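Local coordinates for cytochrome c, putative (Shewanella oneidensis, PDB 1SP3), which carries eight c-type hemes and probably works as a respiratory oxidoreductase, identified as an octaheme tetrathionate reductase, at residues 240-253 / 327-339. Sequence-based numbering, arbitrary orientation.
Sequences FAKNEPTKMQWDWS and YPFKVHTGKQIYD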
loop_
_atom_site.group_PDB
_atom_site.type_symbol
_atom_site.label_atom_id
_atom_site.label_comp_id
_atom_site.label_asym_id
_atom_site.label_seq_id
_atom_site.Cartn_x
_atom_site.Cartn_y
_atom_site.Cartn_z
ATOM N N PHE A 240 14.756 -1.182 3.465
ATOM C CA PHE A 240 13.496 -1.681 3.943
ATOM C C PHE A 240 13.471 -3.239 3.949
ATOM O O PHE A 240 14.463 -3.913 3.579
ATOM C CB PHE A 240 12.399 -1.037 3.115
ATOM C CG PHE A 240 12.372 -1.489 1.692
ATOM C CD1 PHE A 240 11.630 -2.587 1.329
ATOM C CD2 PHE A 240 13.014 -0.760 0.692
ATOM C CE1 PHE A 240 11.565 -2.982 -0.007
ATOM C CE2 PHE A 240 12.988 -1.159 -0.636
ATOM C CZ PHE A 240 12.273 -2.236 -1.001
ATOM N N ALA A 241 12.342 -3.827 4.352
ATOM C CA ALA A 241 12.268 -5.285 4.575
ATOM C C ALA A 241 13.494 -5.707 5.423
ATOM O O ALA A 241 14.220 -6.614 5.109
ATOM C CB ALA A 241 12.243 -6.060 3.227
ATOM N N LYS A 242 13.752 -4.964 6.467
ATOM C CA LYS A 242 14.900 -5.218 7.307
ATOM C C LYS A 242 14.824 -6.551 8.012
ATOM O O LYS A 242 15.857 -7.154 8.249
ATOM C CB LYS A 242 14.972 -4.109 8.331
ATOM C CG LYS A 242 15.579 -2.829 7.867
ATOM C CD LYS A 242 15.347 -1.745 8.988
ATOM C CE LYS A 242 15.975 -0.460 8.577
ATOM N NZ LYS A 242 15.895 0.605 9.625
ATOM N N ASN A 243 13.623 -7.012 8.389
ATOM C CA ASN A 243 13.496 -8.141 9.331
ATOM C C ASN A 243 12.944 -9.419 8.709
ATOM O O ASN A 243 13.082 -10.486 9.291
ATOM C CB ASN A 243 12.670 -7.758 10.560
ATOM C CG ASN A 243 13.319 -6.619 11.335
ATOM O OD1 ASN A 243 14.544 -6.591 11.510
ATOM N ND2 ASN A 243 12.529 -5.636 11.713
ATOM N N GLU A 244 12.352 -9.272 7.528
ATOM C CA GLU A 244 11.488 -10.272 6.899
ATOM C C GLU A 244 11.499 -10.005 5.345
ATOM O O GLU A 244 11.296 -8.876 4.948
ATOM C CB GLU A 244 10.101 -9.967 7.425
ATOM C CG GLU A 244 9.060 -11.062 7.349
ATOM C CD GLU A 244 8.170 -11.003 8.578
ATOM O OE1 GLU A 244 7.529 -9.910 8.809
ATOM O OE2 GLU A 244 8.156 -12.025 9.340
ATOM N N PRO A 245 11.590 -11.058 4.508
ATOM C CA PRO A 245 11.576 -10.929 3.034
ATOM C C PRO A 245 10.295 -10.283 2.538
ATOM O O PRO A 245 9.286 -10.566 3.145
ATOM C CB PRO A 245 11.641 -12.406 2.541
ATOM C CG PRO A 245 12.249 -13.162 3.708
ATOM C CD PRO A 245 11.681 -12.476 4.942
ATOM N N THR A 246 10.368 -9.456 1.478
ATOM C CA THR A 246 9.220 -8.951 0.731
ATOM C C THR A 246 9.281 -9.511 -0.634
ATOM O O THR A 246 10.398 -9.827 -1.177
ATOM C CB THR A 246 9.312 -7.457 0.322
ATOM O OG1 THR A 246 10.665 -6.960 0.421
ATOM C CG2 THR A 246 8.446 -6.673 1.012
ATOM N N LYS A 247 8.117 -9.500 -1.267
ATOM C CA LYS A 247 8.048 -9.971 -2.643
ATOM C C LYS A 247 8.562 -8.872 -3.573
ATOM O O LYS A 247 8.124 -7.731 -3.468
ATOM C CB LYS A 247 6.628 -10.339 -2.936
ATOM C CG LYS A 247 6.423 -11.109 -4.233
ATOM C CD LYS A 247 4.949 -11.556 -4.341
ATOM C CE LYS A 247 4.638 -12.597 -3.288
ATOM N NZ LYS A 247 3.158 -12.945 -3.379
ATOM N N MET A 248 9.493 -9.223 -4.435
ATOM C CA MET A 248 10.042 -8.298 -5.397
ATOM C C MET A 248 9.517 -8.575 -6.817
ATOM O O MET A 248 9.418 -7.648 -7.629
ATOM C CB MET A 248 11.585 -8.313 -5.361
ATOM C CG MET A 248 12.148 -7.851 -3.941
ATOM S SD MET A 248 11.779 -6.076 -3.473
ATOM C CE MET A 248 12.638 -5.046 -4.787
ATOM N N GLN A 249 9.145 -9.803 -7.110
ATOM C CA GLN A 249 8.583 -10.143 -8.464
ATOM C C GLN A 249 7.473 -11.134 -8.319
ATOM O O GLN A 249 7.551 -11.987 -7.477
ATOM C CB GLN A 249 9.610 -10.788 -9.370
ATOM C CG GLN A 249 10.971 -10.056 -9.327
ATOM C CD GLN A 249 11.987 -10.629 -10.272
ATOM O OE1 GLN A 249 13.197 -10.601 -9.967
ATOM N NE2 GLN A 249 11.517 -11.190 -11.398
ATOM N N TRP A 250 6.450 -10.987 -9.154
ATOM C CA TRP A 250 5.312 -11.906 -9.240
ATOM C C TRP A 250 5.000 -12.090 -10.756
ATOM O O TRP A 250 4.349 -11.235 -11.401
ATOM C CB TRP A 250 4.081 -11.319 -8.536
ATOM C CG TRP A 250 2.945 -12.269 -8.337
ATOM C CD1 TRP A 250 2.569 -13.363 -9.146
ATOM C CD2 TRP A 250 1.966 -12.198 -7.282
ATOM N NE1 TRP A 250 1.425 -13.922 -8.626
ATOM C CE2 TRP A 250 1.046 -13.234 -7.488
ATOM C CE3 TRP A 250 1.777 -11.336 -6.199
ATOM C CZ2 TRP A 250 -0.019 -13.459 -6.638
ATOM C CZ3 TRP A 250 0.732 -11.564 -5.337
ATOM C CH2 TRP A 250 -0.167 -12.607 -5.567
ATOM N N ASP A 251 5.414 -13.261 -11.264
ATOM C CA ASP A 251 5.125 -13.716 -12.598
ATOM C C ASP A 251 3.932 -14.675 -12.583
ATOM O O ASP A 251 4.061 -15.903 -12.223
ATOM C CB ASP A 251 6.377 -14.440 -13.127
ATOM C CG ASP A 251 6.258 -14.826 -14.598
ATOM O OD1 ASP A 251 5.149 -14.694 -15.195
ATOM O OD2 ASP A 251 7.272 -15.223 -15.230
ATOM N N TRP A 252 2.786 -14.137 -12.967
ATOM C CA TRP A 252 1.519 -14.890 -13.056
ATOM C C TRP A 252 1.505 -15.858 -14.276
ATOM O O TRP A 252 0.729 -16.761 -14.322
ATOM C CB TRP A 252 0.344 -13.929 -13.241
ATOM C CG TRP A 252 -0.232 -13.273 -12.001
ATOM C CD1 TRP A 252 0.005 -11.994 -11.563
ATOM C CD2 TRP A 252 -1.161 -13.850 -11.064
ATOM N NE1 TRP A 252 -0.717 -11.751 -10.421
ATOM C CE2 TRP A 252 -1.437 -12.875 -10.091
ATOM C CE3 TRP A 252 -1.815 -15.098 -10.969
ATOM C CZ2 TRP A 252 -2.359 -13.094 -9.017
ATOM C CZ3 TRP A 252 -2.653 -15.331 -9.887
ATOM C CH2 TRP A 252 -2.950 -14.325 -8.944
ATOM N N SER A 253 2.369 -15.649 -15.259
ATOM C CA SER A 253 2.318 -16.407 -16.514
ATOM C C SER A 253 2.565 -17.876 -16.339
ATOM O O SER A 253 2.002 -18.701 -17.055
ATOM C CB SER A 253 3.299 -15.821 -17.560
ATOM O OG SER A 253 4.638 -16.039 -17.126
ATOM N N TYR A 327 13.543 10.815 -4.073
ATOM C CA TYR A 327 12.891 10.060 -2.985
ATOM C C TYR A 327 13.158 8.577 -3.221
ATOM O O TYR A 327 13.412 8.169 -4.380
ATOM C CB TYR A 327 11.373 10.223 -3.079
ATOM C CG TYR A 327 10.804 11.472 -2.348
ATOM C CD1 TYR A 327 10.833 12.756 -2.986
ATOM C CD2 TYR A 327 10.201 11.360 -1.062
ATOM C CE1 TYR A 327 10.324 13.871 -2.379
ATOM C CE2 TYR A 327 9.648 12.541 -0.374
ATOM C CZ TYR A 327 9.703 13.773 -1.080
ATOM O OH TYR A 327 9.300 14.934 -0.510
ATOM N N PRO A 328 12.972 7.756 -2.173
ATOM C CA PRO A 328 13.174 6.316 -2.246
ATOM C C PRO A 328 11.866 5.569 -2.419
ATOM O O PRO A 328 10.817 5.918 -1.852
ATOM C CB PRO A 328 13.695 5.977 -0.837
ATOM C CG PRO A 328 12.961 6.925 0.041
ATOM C CD PRO A 328 12.622 8.168 -0.781
ATOM N N PHE A 329 11.971 4.470 -3.142
ATOM C CA PHE A 329 10.807 3.756 -3.553
ATOM C C PHE A 329 11.047 2.246 -3.525
ATOM O O PHE A 329 12.150 1.757 -3.840
ATOM C CB PHE A 329 10.462 4.128 -5.009
ATOM C CG PHE A 329 9.891 5.489 -5.155
ATOM C CD1 PHE A 329 10.740 6.602 -5.369
ATOM C CD2 PHE A 329 8.511 5.683 -5.049
ATOM C CE1 PHE A 329 10.224 7.830 -5.537
ATOM C CE2 PHE A 329 7.968 6.956 -5.176
ATOM C CZ PHE A 329 8.856 8.034 -5.411
ATOM N N LYS A 330 9.994 1.531 -3.212
ATOM C CA LYS A 330 9.979 0.121 -3.446
ATOM C C LYS A 330 9.320 -0.162 -4.806
ATOM O O LYS A 330 8.264 0.450 -5.185
ATOM C CB LYS A 330 9.260 -0.650 -2.334
ATOM C CG LYS A 330 8.970 -2.095 -2.817
ATOM C CD LYS A 330 8.452 -2.994 -1.759
ATOM C CE LYS A 330 8.460 -4.480 -2.347
ATOM N NZ LYS A 330 7.162 -5.109 -2.096
ATOM N N VAL A 331 9.962 -1.037 -5.571
ATOM C CA VAL A 331 9.508 -1.277 -6.941
ATOM C C VAL A 331 9.238 -2.776 -7.101
ATOM O O VAL A 331 10.103 -3.597 -6.811
ATOM C CB VAL A 331 10.579 -0.867 -7.961
ATOM C CG1 VAL A 331 10.156 -1.267 -9.418
ATOM C CG2 VAL A 331 10.925 0.688 -7.821
ATOM N N HIS A 332 8.040 -3.141 -7.448
ATOM C CA HIS A 332 7.701 -4.560 -7.580
ATOM C C HIS A 332 7.495 -4.847 -9.107
ATOM O O HIS A 332 6.891 -4.007 -9.769
ATOM C CB HIS A 332 6.426 -4.824 -6.819
ATOM C CG HIS A 332 5.957 -6.242 -6.932
ATOM N ND1 HIS A 332 4.780 -6.587 -7.551
ATOM C CD2 HIS A 332 6.485 -7.400 -6.454
ATOM C CE1 HIS A 332 4.587 -7.893 -7.439
ATOM N NE2 HIS A 332 5.619 -8.412 -6.794
ATOM N N THR A 333 8.092 -5.933 -9.661
ATOM C CA THR A 333 7.896 -6.236 -11.066
ATOM C C THR A 333 7.149 -7.545 -11.241
ATOM O O THR A 333 6.975 -8.276 -10.299
ATOM C CB THR A 333 9.178 -6.239 -11.852
ATOM O OG1 THR A 333 10.029 -7.221 -11.338
ATOM C CG2 THR A 333 10.015 -4.920 -11.603
ATOM N N GLY A 334 6.631 -7.787 -12.413
ATOM C CA GLY A 334 5.827 -8.975 -12.599
ATOM C C GLY A 334 5.395 -9.098 -14.007
ATOM O O GLY A 334 5.871 -8.312 -14.848
ATOM N N LYS A 335 4.608 -10.143 -14.244
ATOM C CA LYS A 335 3.812 -10.331 -15.469
ATOM C C LYS A 335 2.414 -10.686 -15.097
ATOM O O LYS A 335 2.176 -11.466 -14.165
ATOM C CB LYS A 335 4.320 -11.477 -16.323
ATOM C CG LYS A 335 5.750 -11.260 -16.914
ATOM C CD LYS A 335 5.909 -11.887 -18.265
ATOM C CE LYS A 335 6.702 -13.110 -18.189
ATOM N NZ LYS A 335 6.328 -14.032 -19.344
ATOM N N GLN A 336 1.471 -10.153 -15.853
ATOM C CA GLN A 336 0.063 -10.385 -15.533
ATOM C C GLN A 336 -0.822 -10.345 -16.764
ATOM O O GLN A 336 -0.406 -9.965 -17.865
ATOM C CB GLN A 336 -0.374 -9.382 -14.473
ATOM C CG GLN A 336 -0.655 -7.984 -15.033
ATOM C CD GLN A 336 -0.791 -6.974 -13.879
ATOM O OE1 GLN A 336 0.186 -6.604 -13.185
ATOM N NE2 GLN A 336 -1.974 -6.525 -13.697
ATOM N N ILE A 337 -2.052 -10.747 -16.578
ATOM C CA ILE A 337 -2.907 -11.102 -17.695
ATOM C C ILE A 337 -3.544 -9.896 -18.379
ATOM O O ILE A 337 -4.001 -8.965 -17.742
ATOM C CB ILE A 337 -4.003 -12.100 -17.201
ATOM C CG1 ILE A 337 -4.862 -12.622 -18.403
ATOM C CG2 ILE A 337 -4.888 -11.477 -16.062
ATOM C CD1 ILE A 337 -5.904 -13.763 -18.036
ATOM N N TYR A 338 -3.513 -9.921 -19.718
ATOM C CA TYR A 338 -4.050 -8.883 -20.537
ATOM C C TYR A 338 -4.881 -9.466 -21.717
ATOM O O TYR A 338 -4.678 -10.577 -22.165
ATOM C CB TYR A 338 -2.945 -7.865 -21.001
ATOM C CG TYR A 338 -2.175 -8.241 -22.246
ATOM C CD1 TYR A 338 -2.560 -7.786 -23.517
ATOM C CD2 TYR A 338 -1.042 -9.047 -22.146
ATOM C CE1 TYR A 338 -1.805 -8.161 -24.699
ATOM C CE2 TYR A 338 -0.304 -9.413 -23.277
ATOM C CZ TYR A 338 -0.687 -8.986 -24.532
ATOM O OH TYR A 338 0.110 -9.385 -25.605
ATOM N N ASP A 339 -5.840 -8.696 -22.166
ATOM C CA ASP A 339 -6.673 -9.055 -23.326
ATOM C C ASP A 339 -5.878 -8.863 -24.625
ATOM O O ASP A 339 -5.535 -7.736 -24.998
ATOM C CB ASP A 339 -7.873 -8.137 -23.333
ATOM C CG ASP A 339 -8.919 -8.565 -24.333
ATOM O OD1 ASP A 339 -8.621 -8.559 -25.583
ATOM O OD2 ASP A 339 -10.061 -8.865 -23.929
HETATM O O HOH W 1 12.053 -5.781 -8.369
#
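Lys330 reaches from its strand toward Phe240, whose ring crosses the aliphatic chain at about a right angle, CE1 being 3.6 Å from Lys330 CD. With CG turned anti to the backbone N (chi1 166°), the lysine runs extended as far as CE, past Met248 SD, then bends at its last torsion, which brings NZ to Lys247 O at 3.1 Å, in the carbonyl plane; Lys153 O takes a second bond. A long chain with a cationic tip suits this buried place, since its methylenes meet ring and sulfur while its ammonium serves two carbonyls. A methionine in its place would probably leave the carbonyls of Lys247 and Lys153 without the ammonium that grips both. Next, the Met248 methyl rests against Val331 O, and a water weakly bridges Val331 O to Met248 O. His332 slips its ring in beside the neighbouring backbone: CD2 approaches Met248 O at 3.2 Å and CE1 packs on Trp250 CB, while Asn62 fixes the ring's rotation through ND1. From Thr333 onward the strands pair in parallel, axes 10° apart. Thr333 N donates to Met248 O and Thr333 O receives Trp250 N, both at 3.0 Å, beside a classic beta bulge where Met248 and Gln249 face Val279; OG1 lies alongside Gln249 CG. Gly334 CA lies 3.0 Å from Trp250 O, a close approach that suits a residue with no side chain. Lys335 then takes up Trp250 O and, through its own carbonyl at the edge of the Trp252 ring, Trp252 N; its side chain runs beside Asp251, whose OD1 closes an Asx turn with Ser253 N. Gln336 CB touches Trp252 CD1. The contact thus joins two strands of the mixed sheet by backbone bonds at one end and a buried lysine at the other, where the paired carbonyls probably help keep its ammonium charged.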